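Local coordinates for protein oxalate biosynthetic component 1 (Burkholderia thailandensis, PDB 5IKY) that produces oxalate under quorum-sensing control, acting as a bifunctional enzyme with serine hydrolase and additional lyase activity, at residues T1038-D1043 and R1052-F1057; V972-A977 and V990-F995; A978-D983 and K1048-L1053; Y1032-A1037 and L1080-W1085. All blocks are in the same frame, centred on the assembly; numbering follows the deposited sequence.

Contact 1 (T1038-D1043 and R1052-F1057); sequences TPVWQD and RLTGVF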
# COMPACT_ATOMS: atom_id res chain seq x y z
N THR A 1038 -2.69 1.14 18.86
CA THR A 1038 -2.11 2.03 19.86
C THR A 1038 -3.01 3.23 20.12
O THR A 1038 -3.31 4.00 19.20
CB THR A 1038 -0.72 2.54 19.41
OG1 THR A 1038 0.11 1.43 19.05
CG2 THR A 1038 -0.06 3.33 20.53
N PRO A 1039 -3.46 3.39 21.37
CA PRO A 1039 -4.30 4.53 21.75
C PRO A 1039 -3.52 5.84 21.84
O PRO A 1039 -2.50 5.90 22.53
CB PRO A 1039 -4.85 4.12 23.12
CG PRO A 1039 -3.84 3.19 23.66
CD PRO A 1039 -3.28 2.44 22.48
N VAL A 1040 -3.99 6.86 21.13
CA VAL A 1040 -3.42 8.20 21.24
C VAL A 1040 -4.39 9.08 22.03
O VAL A 1040 -5.60 9.05 21.79
CB VAL A 1040 -3.14 8.81 19.86
CG1 VAL A 1040 -2.53 10.20 20.00
CG2 VAL A 1040 -2.21 7.91 19.06
N TRP A 1041 -3.86 9.87 22.96
CA TRP A 1041 -4.70 10.59 23.90
C TRP A 1041 -4.62 12.11 23.72
O TRP A 1041 -3.54 12.69 23.73
CB TRP A 1041 -4.32 10.20 25.32
CG TRP A 1041 -4.58 8.76 25.59
CD1 TRP A 1041 -3.73 7.72 25.36
CD2 TRP A 1041 -5.79 8.19 26.08
NE1 TRP A 1041 -4.33 6.53 25.71
CE2 TRP A 1041 -5.60 6.80 26.15
CE3 TRP A 1041 -7.02 8.73 26.48
CZ2 TRP A 1041 -6.59 5.93 26.61
CZ3 TRP A 1041 -8.00 7.87 26.93
CH2 TRP A 1041 -7.78 6.49 26.99
N GLN A 1042 -5.79 12.73 23.55
CA GLN A 1042 -5.87 14.15 23.25
C GLN A 1042 -6.79 14.90 24.21
O GLN A 1042 -7.85 14.39 24.58
CB GLN A 1042 -6.34 14.36 21.81
CG GLN A 1042 -5.82 13.32 20.83
CD GLN A 1042 -6.09 13.68 19.38
OE1 GLN A 1042 -6.52 12.85 18.59
NE2 GLN A 1042 -5.83 14.94 19.03
N ASP A 1043 -6.38 16.10 24.60
CA ASP A 1043 -7.19 16.95 25.47
C ASP A 1043 -7.57 18.24 24.76
O ASP A 1043 -6.71 18.96 24.26
CB ASP A 1043 -6.44 17.27 26.77
CG ASP A 1043 -6.11 16.02 27.57
OD1 ASP A 1043 -5.06 15.41 27.31
OD2 ASP A 1043 -6.90 15.66 28.47
N ARG A 1052 -7.92 8.08 20.72
CA ARG A 1052 -7.82 7.68 19.32
C ARG A 1052 -6.96 6.43 19.15
O ARG A 1052 -5.76 6.45 19.43
CB ARG A 1052 -7.23 8.83 18.49
CG ARG A 1052 -7.45 8.69 16.99
CD ARG A 1052 -8.64 9.51 16.53
NE ARG A 1052 -8.47 10.93 16.82
CZ ARG A 1052 -9.34 11.88 16.48
NH1 ARG A 1052 -10.45 11.56 15.83
NH2 ARG A 1052 -9.10 13.14 16.78
N LEU A 1053 -7.57 5.34 18.69
CA LEU A 1053 -6.82 4.12 18.40
C LEU A 1053 -6.20 4.20 17.00
O LEU A 1053 -6.89 4.54 16.03
CB LEU A 1053 -7.71 2.88 18.50
CG LEU A 1053 -8.42 2.56 19.82
CD1 LEU A 1053 -8.70 1.07 19.91
CD2 LEU A 1053 -7.63 3.03 21.03
N THR A 1054 -4.92 3.88 16.91
CA THR A 1054 -4.22 3.90 15.63
C THR A 1054 -3.75 2.50 15.23
O THR A 1054 -3.48 1.67 16.09
CB THR A 1054 -3.01 4.85 15.65
OG1 THR A 1054 -2.05 4.39 16.61
CG2 THR A 1054 -3.45 6.27 16.01
N GLY A 1055 -3.66 2.26 13.93
CA GLY A 1055 -3.20 0.99 13.41
C GLY A 1055 -4.30 -0.04 13.30
O GLY A 1055 -4.06 -1.19 12.92
N VAL A 1056 -5.52 0.37 13.64
CA VAL A 1056 -6.67 -0.52 13.55
C VAL A 1056 -7.02 -0.80 12.09
O VAL A 1056 -7.06 0.11 11.27
CB VAL A 1056 -7.91 0.08 14.26
CG1 VAL A 1056 -9.09 -0.87 14.17
CG2 VAL A 1056 -7.59 0.41 15.71
N PHE A 1057 -7.25 -2.07 11.78
CA PHE A 1057 -7.78 -2.44 10.47
C PHE A 1057 -8.60 -3.72 10.61
O PHE A 1057 -8.47 -4.45 11.59
CB PHE A 1057 -6.65 -2.62 9.45
CG PHE A 1057 -5.72 -3.77 9.75
CD1 PHE A 1057 -4.61 -3.58 10.55
CD2 PHE A 1057 -5.95 -5.02 9.21
CE1 PHE A 1057 -3.75 -4.63 10.82
CE2 PHE A 1057 -5.09 -6.08 9.48
CZ PHE A 1057 -3.99 -5.88 10.29
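T1038 and T1054 are tied by three hydrogen bonds, two of which end on one oxygen. T1054 N gives to T1038 O at 2.8 Å, whereas T1054 OG1 lies in the plane of that carbonyl, on a lone pair, 2.9 Å from the same T1038 O. A chi1 of 63° sets OG1 of T1054 between its own N and carbonyl carbon, facing the neighbouring strand. The return bond, T1038 N to T1054 O, measures 2.9 Å; T1038 OG1 turns elsewhere, to H1016. Further along, R1052 N gives to V1040 O at 2.7 Å. This is an antiparallel beta hairpin, strand 1038-1043 paired with 1049-1054, and within this chain it ends the mixed sheet of the alpha/beta-hydrolase part, with 1038-1043 outermost. Side-chain polarity adds one more grip: the guanidinium of R1052 meets Q1042 OE1 side-on, with NE at 3.3 Å and NH2 at 3.2 Å from that one oxygen. OE1 lies nearly in the guanidinium plane, but the amide plane is turned 52° against it. Apolar contacts occupy both faces of the hairpin. On the face of V1040, R1052 and T1054, V1040 CG2 sits 3.7 Å from T1054 CG2, the two side chains crossing at about a right angle. On the other, P1039 CB touches L1053 CD2 at 3.6 Å, next to W1085 and W1081 of helix 1080-1090.

Contact 2 (V972-A977 and V990-F995); sequences VSFGSA and VDVTAF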
# COMPACT_ATOMS: atom_id res chain seq x y z
N VAL A 972 -18.44 5.80 23.20
CA VAL A 972 -17.57 4.83 22.55
C VAL A 972 -18.00 4.68 21.09
O VAL A 972 -19.08 4.18 20.80
CB VAL A 972 -17.60 3.46 23.24
CG1 VAL A 972 -16.71 2.48 22.51
CG2 VAL A 972 -17.18 3.59 24.70
N SER A 973 -17.14 5.11 20.18
CA SER A 973 -17.48 5.12 18.76
C SER A 973 -16.66 4.11 17.96
O SER A 973 -15.43 4.13 17.98
CB SER A 973 -17.27 6.53 18.18
OG SER A 973 -17.66 6.59 16.82
N PHE A 974 -17.36 3.21 17.27
CA PHE A 974 -16.72 2.27 16.37
C PHE A 974 -16.93 2.70 14.92
O PHE A 974 -18.07 2.74 14.44
CB PHE A 974 -17.25 0.85 16.58
CG PHE A 974 -16.87 0.26 17.91
CD1 PHE A 974 -17.71 0.38 19.00
CD2 PHE A 974 -15.68 -0.42 18.06
CE1 PHE A 974 -17.37 -0.17 20.23
CE2 PHE A 974 -15.32 -0.97 19.28
CZ PHE A 974 -16.17 -0.85 20.36
N GLY A 975 -15.84 3.03 14.24
CA GLY A 975 -15.92 3.53 12.88
C GLY A 975 -16.53 4.92 12.84
O GLY A 975 -17.65 5.10 12.35
N SER A 976 -15.80 5.90 13.35
CA SER A 976 -16.26 7.28 13.33
C SER A 976 -16.20 7.85 11.91
O SER A 976 -15.12 8.02 11.35
CB SER A 976 -15.43 8.15 14.28
OG SER A 976 -15.53 7.67 15.61
N ALA A 977 -17.37 8.12 11.34
CA ALA A 977 -17.47 8.58 9.96
C ALA A 977 -17.55 10.10 9.87
O ALA A 977 -17.83 10.66 8.81
CB ALA A 977 -18.67 7.95 9.28
N VAL A 990 -14.11 7.53 23.19
CA VAL A 990 -13.13 6.52 22.83
C VAL A 990 -13.38 6.15 21.37
O VAL A 990 -14.43 5.61 21.03
CB VAL A 990 -13.23 5.27 23.72
CG1 VAL A 990 -12.36 4.15 23.15
CG2 VAL A 990 -12.82 5.59 25.14
N ASP A 991 -12.41 6.46 20.51
CA ASP A 991 -12.61 6.35 19.07
C ASP A 991 -11.85 5.17 18.46
O ASP A 991 -10.62 5.12 18.50
CB ASP A 991 -12.20 7.66 18.39
CG ASP A 991 -12.39 7.61 16.88
OD1 ASP A 991 -13.24 6.84 16.39
OD2 ASP A 991 -11.68 8.37 16.19
N VAL A 992 -12.60 4.23 17.89
CA VAL A 992 -12.01 3.07 17.23
C VAL A 992 -12.37 3.05 15.75
O VAL A 992 -13.46 2.61 15.38
CB VAL A 992 -12.47 1.76 17.89
CG1 VAL A 992 -11.74 0.57 17.28
CG2 VAL A 992 -12.26 1.81 19.40
N THR A 993 -11.46 3.52 14.90
CA THR A 993 -11.71 3.55 13.47
C THR A 993 -10.60 2.83 12.70
O THR A 993 -9.41 3.02 12.98
CB THR A 993 -11.84 5.00 12.95
OG1 THR A 993 -12.91 5.66 13.65
CG2 THR A 993 -12.14 5.02 11.46
N ALA A 994 -11.00 2.01 11.74
CA ALA A 994 -10.06 1.19 10.98
C ALA A 994 -9.54 1.90 9.73
O ALA A 994 -10.23 2.72 9.13
CB ALA A 994 -10.70 -0.13 10.60
N PHE A 995 -8.31 1.58 9.35
CA PHE A 995 -7.67 2.19 8.18
C PHE A 995 -8.38 1.81 6.89
O PHE A 995 -8.49 2.63 5.97
CB PHE A 995 -6.20 1.78 8.11
CG PHE A 995 -5.54 2.12 6.81
CD1 PHE A 995 -5.24 3.44 6.49
CD2 PHE A 995 -5.20 1.13 5.90
CE1 PHE A 995 -4.63 3.76 5.29
CE2 PHE A 995 -4.59 1.44 4.70
CZ PHE A 995 -4.30 2.76 4.40
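F974 and V992 lie side by side and point the same way: atoms CD2 and CE2 of F974 run alongside the valine, with CD2 3.9 Å from V992 CB and CE2 4.1 Å from V992 CG2. V972 and V990 share this face of the sheet, and helix 1071-1076 covers F974 with I1071, Y1074 and L1075. Beneath them, 969-976 and 988-992 are adjacent parallel strands of the alpha/beta-hydrolase part's mixed sheet, S973 N bonding V990 O, V992 N bonding S973 O and G975 N bonding V992 O. At F974 and G975 the first strand turns a corner, G975 taking a positive phi of 69°, and this brings S976 round to the side where S973 and D991 point.

There S976 OG gives its hydrogen to D991 OD1 at 2.6 Å, coming from above the carboxylate plane, while T993 OG1 reaches the same D991 OD1 at 3.0 Å from the opposite face, on the syn side. With chi1 at -58°, T993 OG1 sits beside its own backbone N, where it also accepts S976 N at 2.9 Å. S973 OG in turn donates to S976 OG at 2.7 Å. D991 OD2 has a long, weak ion pair with R1052. This directed chain of hydroxyls, with T993 as second donor, probably restrains the carboxylate's rotation, and two donors on one buried oxygen would help to stabilise its negative charge.

Contact 3 (A978-D983 and K1048-L1053); sequences ADIHLD and KIVARL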
# COMPACT_ATOMS: atom_id res chain seq x y z
N ALA A 978 -17.29 10.77 11.00
CA ALA A 978 -17.29 12.22 11.05
C ALA A 978 -16.18 12.71 11.97
O ALA A 978 -15.76 11.98 12.87
CB ALA A 978 -18.64 12.74 11.52
N ASP A 979 -15.70 13.92 11.73
CA ASP A 979 -14.63 14.49 12.54
C ASP A 979 -15.08 14.72 13.97
O ASP A 979 -16.21 15.13 14.22
CB ASP A 979 -14.13 15.80 11.94
CG ASP A 979 -13.25 15.59 10.72
OD1 ASP A 979 -12.67 14.49 10.58
OD2 ASP A 979 -13.14 16.53 9.91
N ILE A 980 -14.18 14.46 14.92
CA ILE A 980 -14.42 14.79 16.31
C ILE A 980 -13.80 16.14 16.61
O ILE A 980 -12.58 16.28 16.66
CB ILE A 980 -13.84 13.73 17.27
CG1 ILE A 980 -14.46 12.36 16.99
CG2 ILE A 980 -14.07 14.15 18.71
CD1 ILE A 980 -13.92 11.26 17.88
N HIS A 981 -14.65 17.15 16.80
CA HIS A 981 -14.18 18.49 17.10
C HIS A 981 -13.61 18.53 18.51
O HIS A 981 -14.35 18.67 19.48
CB HIS A 981 -15.30 19.50 16.92
CG HIS A 981 -15.96 19.45 15.58
ND1 HIS A 981 -15.61 20.30 14.55
CD2 HIS A 981 -16.92 18.64 15.09
CE1 HIS A 981 -16.34 20.02 13.49
NE2 HIS A 981 -17.15 19.01 13.79
N LEU A 982 -12.30 18.40 18.60
CA LEU A 982 -11.60 18.25 19.87
C LEU A 982 -11.76 19.47 20.78
O LEU A 982 -11.78 19.34 22.00
CB LEU A 982 -10.12 17.97 19.62
CG LEU A 982 -9.22 17.75 20.83
CD1 LEU A 982 -9.81 16.68 21.75
CD2 LEU A 982 -7.83 17.35 20.38
N ASP A 983 -11.87 20.66 20.19
CA ASP A 983 -11.90 21.90 20.96
C ASP A 983 -13.31 22.38 21.30
O ASP A 983 -13.48 23.49 21.81
CB ASP A 983 -11.15 23.00 20.20
CG ASP A 983 -9.66 22.75 20.11
OD1 ASP A 983 -9.13 22.06 21.01
OD2 ASP A 983 -9.03 23.23 19.15
N LYS A 1048 -12.55 18.37 26.59
CA LYS A 1048 -12.97 17.15 25.91
C LYS A 1048 -11.79 16.19 25.76
O LYS A 1048 -10.69 16.59 25.41
CB LYS A 1048 -13.56 17.47 24.53
CG LYS A 1048 -13.97 16.23 23.74
CD LYS A 1048 -14.54 16.58 22.37
CE LYS A 1048 -16.06 16.72 22.42
NZ LYS A 1048 -16.65 16.89 21.06
N ILE A 1049 -12.04 14.91 26.06
CA ILE A 1049 -11.00 13.89 25.97
C ILE A 1049 -11.31 12.90 24.85
O ILE A 1049 -12.43 12.39 24.75
CB ILE A 1049 -10.85 13.13 27.30
CG1 ILE A 1049 -10.56 14.10 28.44
CG2 ILE A 1049 -9.75 12.08 27.20
CD1 ILE A 1049 -10.42 13.43 29.79
N VAL A 1050 -10.32 12.62 24.01
CA VAL A 1050 -10.50 11.68 22.91
C VAL A 1050 -9.42 10.60 22.89
O VAL A 1050 -8.23 10.90 22.80
CB VAL A 1050 -10.51 12.40 21.55
CG1 VAL A 1050 -10.60 11.40 20.41
CG2 VAL A 1050 -11.65 13.40 21.48
N ALA A 1051 -9.86 9.35 22.99
CA ALA A 1051 -8.95 8.21 22.91
C ALA A 1051 -8.92 7.66 21.49
O ALA A 1051 -9.78 6.87 21.10
CB ALA A 1051 -9.37 7.12 23.88
N ARG A 1052 -7.92 8.08 20.72
CA ARG A 1052 -7.82 7.68 19.32
C ARG A 1052 -6.96 6.43 19.15
O ARG A 1052 -5.76 6.45 19.43
CB ARG A 1052 -7.23 8.83 18.49
CG ARG A 1052 -7.45 8.69 16.99
CD ARG A 1052 -8.64 9.51 16.53
NE ARG A 1052 -8.47 10.93 16.82
CZ ARG A 1052 -9.34 11.88 16.48
NH1 ARG A 1052 -10.45 11.56 15.83
NH2 ARG A 1052 -9.10 13.14 16.78
N LEU A 1053 -7.57 5.34 18.69
CA LEU A 1053 -6.82 4.12 18.40
C LEU A 1053 -6.20 4.20 17.00
O LEU A 1053 -6.89 4.54 16.03
CB LEU A 1053 -7.71 2.88 18.50
CG LEU A 1053 -8.42 2.56 19.82
CD1 LEU A 1053 -8.70 1.07 19.91
CD2 LEU A 1053 -7.63 3.03 21.03
O HOH W 1 -11.40 14.22 14.49
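I980 and V1050 reach toward each other tip to tip, CG2 of I980 lying 3.8 Å from CG2 of V1050. With CG1 beside the backbone N (chi1 -59°), I980 sends its CD1 past the end of R1052, 4.0 Å from R1052 NH1. L982 comes to V1050 at a slant and lays CD1 3.8 Å from the same V1050 CG2, so both loop side chains meet this one methyl. V1050 CG1 meanwhile lies over the centre of one face of the R1052 guanidinium.

K1048 runs straight through its first two torsions and then bends at chi3 (-92°). The straight part passes along the loop backbone, K1048 CB being 3.6 Å from L982 O. The bend swings K1048 NZ to H981 O, a weak hydrogen bond of 3.3 Å. At the far end a water links the segments, accepting from I980 N at 2.8 Å and R1052 NH1 at 3.1 Å. Q942 of helix 937-955 holds the loop from behind through D979 O and H981 N. This is an alpha/beta sheet in which the helix-free connection between parallel strands 969-976 and 988-992 folds over strand 1049-1054, which runs parallel to 988-992 and antiparallel to 1038-1043.

Contact 4 (Y1032-A1037 and L1080-W1085); sequences YRYDHA and LWLRQW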
# COMPACT_ATOMS: atom_id res chain seq x y z
N TYR A 1032 -8.34 -13.11 13.73
CA TYR A 1032 -7.67 -11.81 13.80
C TYR A 1032 -8.28 -10.86 14.83
O TYR A 1032 -9.50 -10.66 14.88
CB TYR A 1032 -7.68 -11.14 12.43
CG TYR A 1032 -7.31 -9.68 12.48
CD1 TYR A 1032 -5.99 -9.28 12.67
CD2 TYR A 1032 -8.28 -8.69 12.35
CE1 TYR A 1032 -5.64 -7.94 12.72
CE2 TYR A 1032 -7.94 -7.35 12.40
CZ TYR A 1032 -6.62 -6.98 12.59
OH TYR A 1032 -6.29 -5.65 12.64
N ARG A 1033 -7.41 -10.26 15.63
CA ARG A 1033 -7.78 -9.17 16.53
C ARG A 1033 -6.75 -8.05 16.40
O ARG A 1033 -5.56 -8.31 16.23
CB ARG A 1033 -7.85 -9.64 17.98
CG ARG A 1033 -8.97 -10.62 18.29
CD ARG A 1033 -8.92 -11.01 19.76
NE ARG A 1033 -9.99 -11.92 20.15
CZ ARG A 1033 -9.95 -13.24 19.99
NH1 ARG A 1033 -8.88 -13.81 19.46
NH2 ARG A 1033 -10.97 -13.99 20.38
N TYR A 1034 -7.20 -6.80 16.47
CA TYR A 1034 -6.27 -5.67 16.37
C TYR A 1034 -5.72 -5.28 17.75
O TYR A 1034 -5.94 -4.18 18.23
CB TYR A 1034 -6.93 -4.47 15.68
CG TYR A 1034 -8.31 -4.07 16.19
CD1 TYR A 1034 -9.46 -4.69 15.71
CD2 TYR A 1034 -8.46 -3.05 17.12
CE1 TYR A 1034 -10.71 -4.32 16.17
CE2 TYR A 1034 -9.71 -2.68 17.58
CZ TYR A 1034 -10.83 -3.32 17.11
OH TYR A 1034 -12.08 -2.95 17.57
N ASP A 1035 -4.99 -6.21 18.37
CA ASP A 1035 -4.33 -5.94 19.64
C ASP A 1035 -3.21 -4.93 19.48
O ASP A 1035 -2.92 -4.15 20.39
CB ASP A 1035 -3.76 -7.23 20.25
CG ASP A 1035 -4.64 -8.44 19.99
OD1 ASP A 1035 -5.86 -8.35 20.22
OD2 ASP A 1035 -4.10 -9.49 19.60
N HIS A 1036 -2.60 -4.93 18.30
CA HIS A 1036 -1.47 -4.05 17.99
C HIS A 1036 -1.84 -2.57 18.02
O HIS A 1036 -0.96 -1.71 18.01
CB HIS A 1036 -0.91 -4.41 16.61
CG HIS A 1036 -1.90 -4.27 15.50
ND1 HIS A 1036 -2.80 -5.27 15.18
CD2 HIS A 1036 -2.15 -3.25 14.65
CE1 HIS A 1036 -3.56 -4.87 14.18
NE2 HIS A 1036 -3.18 -3.65 13.83
N ALA A 1037 -3.14 -2.29 18.03
CA ALA A 1037 -3.65 -0.92 18.03
C ALA A 1037 -3.08 -0.10 19.17
O ALA A 1037 -2.98 -0.57 20.31
CB ALA A 1037 -5.16 -0.93 18.08
N LEU A 1080 -8.68 -8.00 23.47
CA LEU A 1080 -9.04 -8.28 24.86
C LEU A 1080 -8.86 -7.06 25.75
O LEU A 1080 -9.67 -6.80 26.64
CB LEU A 1080 -8.21 -9.45 25.39
CG LEU A 1080 -8.65 -10.12 26.70
CD1 LEU A 1080 -8.29 -11.60 26.69
CD2 LEU A 1080 -8.02 -9.44 27.92
N TRP A 1081 -7.79 -6.30 25.52
CA TRP A 1081 -7.48 -5.15 26.36
C TRP A 1081 -8.51 -4.03 26.19
O TRP A 1081 -8.76 -3.26 27.11
CB TRP A 1081 -6.07 -4.62 26.08
CG TRP A 1081 -5.84 -4.20 24.66
CD1 TRP A 1081 -5.40 -4.99 23.63
CD2 TRP A 1081 -6.02 -2.89 24.11
NE1 TRP A 1081 -5.30 -4.25 22.48
CE2 TRP A 1081 -5.67 -2.96 22.74
CE3 TRP A 1081 -6.43 -1.67 24.63
CZ2 TRP A 1081 -5.73 -1.86 21.90
CZ3 TRP A 1081 -6.49 -0.57 23.79
CH2 TRP A 1081 -6.14 -0.67 22.44
N LEU A 1082 -9.11 -3.96 25.00
CA LEU A 1082 -10.13 -2.95 24.73
C LEU A 1082 -11.42 -3.27 25.48
O LEU A 1082 -12.10 -2.36 25.97
CB LEU A 1082 -10.40 -2.85 23.23
CG LEU A 1082 -11.50 -1.88 22.79
CD1 LEU A 1082 -11.22 -0.48 23.32
CD2 LEU A 1082 -11.64 -1.86 21.27
N ARG A 1083 -11.75 -4.55 25.56
CA ARG A 1083 -12.97 -4.99 26.24
C ARG A 1083 -12.90 -4.69 27.74
O ARG A 1083 -13.92 -4.48 28.39
CB ARG A 1083 -13.21 -6.48 26.01
CG ARG A 1083 -13.05 -6.87 24.55
CD ARG A 1083 -13.58 -8.27 24.27
NE ARG A 1083 -13.32 -8.65 22.88
CZ ARG A 1083 -13.89 -9.68 22.26
NH1 ARG A 1083 -14.75 -10.45 22.91
NH2 ARG A 1083 -13.59 -9.94 21.00
N GLN A 1084 -11.68 -4.66 28.27
CA GLN A 1084 -11.46 -4.31 29.67
C GLN A 1084 -11.90 -2.87 29.95
O GLN A 1084 -12.43 -2.57 31.02
CB GLN A 1084 -9.99 -4.50 30.05
CG GLN A 1084 -9.61 -3.87 31.38
CD GLN A 1084 -8.68 -4.74 32.20
OE1 GLN A 1084 -8.80 -5.97 32.21
NE2 GLN A 1084 -7.75 -4.11 32.91
N TRP A 1085 -11.67 -1.99 28.98
CA TRP A 1085 -12.07 -0.59 29.11
C TRP A 1085 -13.58 -0.48 29.19
O TRP A 1085 -14.12 0.25 30.03
CB TRP A 1085 -11.54 0.24 27.93
CG TRP A 1085 -10.05 0.29 27.82
CD1 TRP A 1085 -9.14 -0.54 28.42
CD2 TRP A 1085 -9.28 1.23 27.06
NE1 TRP A 1085 -7.86 -0.18 28.07
CE2 TRP A 1085 -7.92 0.91 27.24
CE3 TRP A 1085 -9.61 2.32 26.24
CZ2 TRP A 1085 -6.90 1.63 26.63
CZ3 TRP A 1085 -8.59 3.03 25.64
CH2 TRP A 1085 -7.25 2.69 25.84
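W1081 leans its indole against the loop that carries D1035 and A1037. From CB, a chi1 of 59° sets the ring between backbone N and carbonyl carbon and swings it toward that loop. W1081 CD1 is the first ring atom to come near, 4.2 Å from D1035 O. Next, W1081 NE1 donates to D1035 O in a weak, strongly bent bond of 3.2 Å (128° at the hydrogen), while D1035 CA sits at the indole edge, in its plane. The loop here is a type I beta turn from Y1034 to A1037, entered through an inverse gamma turn centred on Y1034; it leads into strand 1038-1043, and helix 1080-1090 packs against it. Beyond the nitrogen, W1081 CZ2 comes 3.4 Å from A1037 O. The same W1081 CZ2 is 4.0 Å from A1037 CB. W1081 CH2 lies 3.8 Å from A1037 O. W1081 CZ3 rests over one face of the W1085 ring, towards its rim. Y1034 OH lies 3.9 Å from L1082 CD2, its polar partner being Y1074 O. The side chains of R1033 and R1083 cross at about a right angle, like-charged R1033 NE and R1083 NH2 4.2 Å apart; R1083 NH2 bonds S1078 O.

How the contacts relate
All four contacts belong to the C-terminal, alpha/beta-hydrolase part of the chain and sit at one end of its mixed sheet. Strands 969-976, 988-992, 1049-1054 and 1038-1043 are successive neighbours there, the middle two pairing through D991 and L1053. Contacts 1, 2 and 3 have centres 9 to 10 Å apart; contacts 1 and 3 share R1052 and L1053. Contact 4 lies about 12 Å from contact 1 and about 19 Å from contact 3. Along the chain contact 2 closes first, contact 3 spans from its loop to the hairpin, and contact 1 is nested within contact 4. Contacts 3 and 4 thus bring a loop and a helix remote in sequence onto the closely spaced strands of this sheet edge.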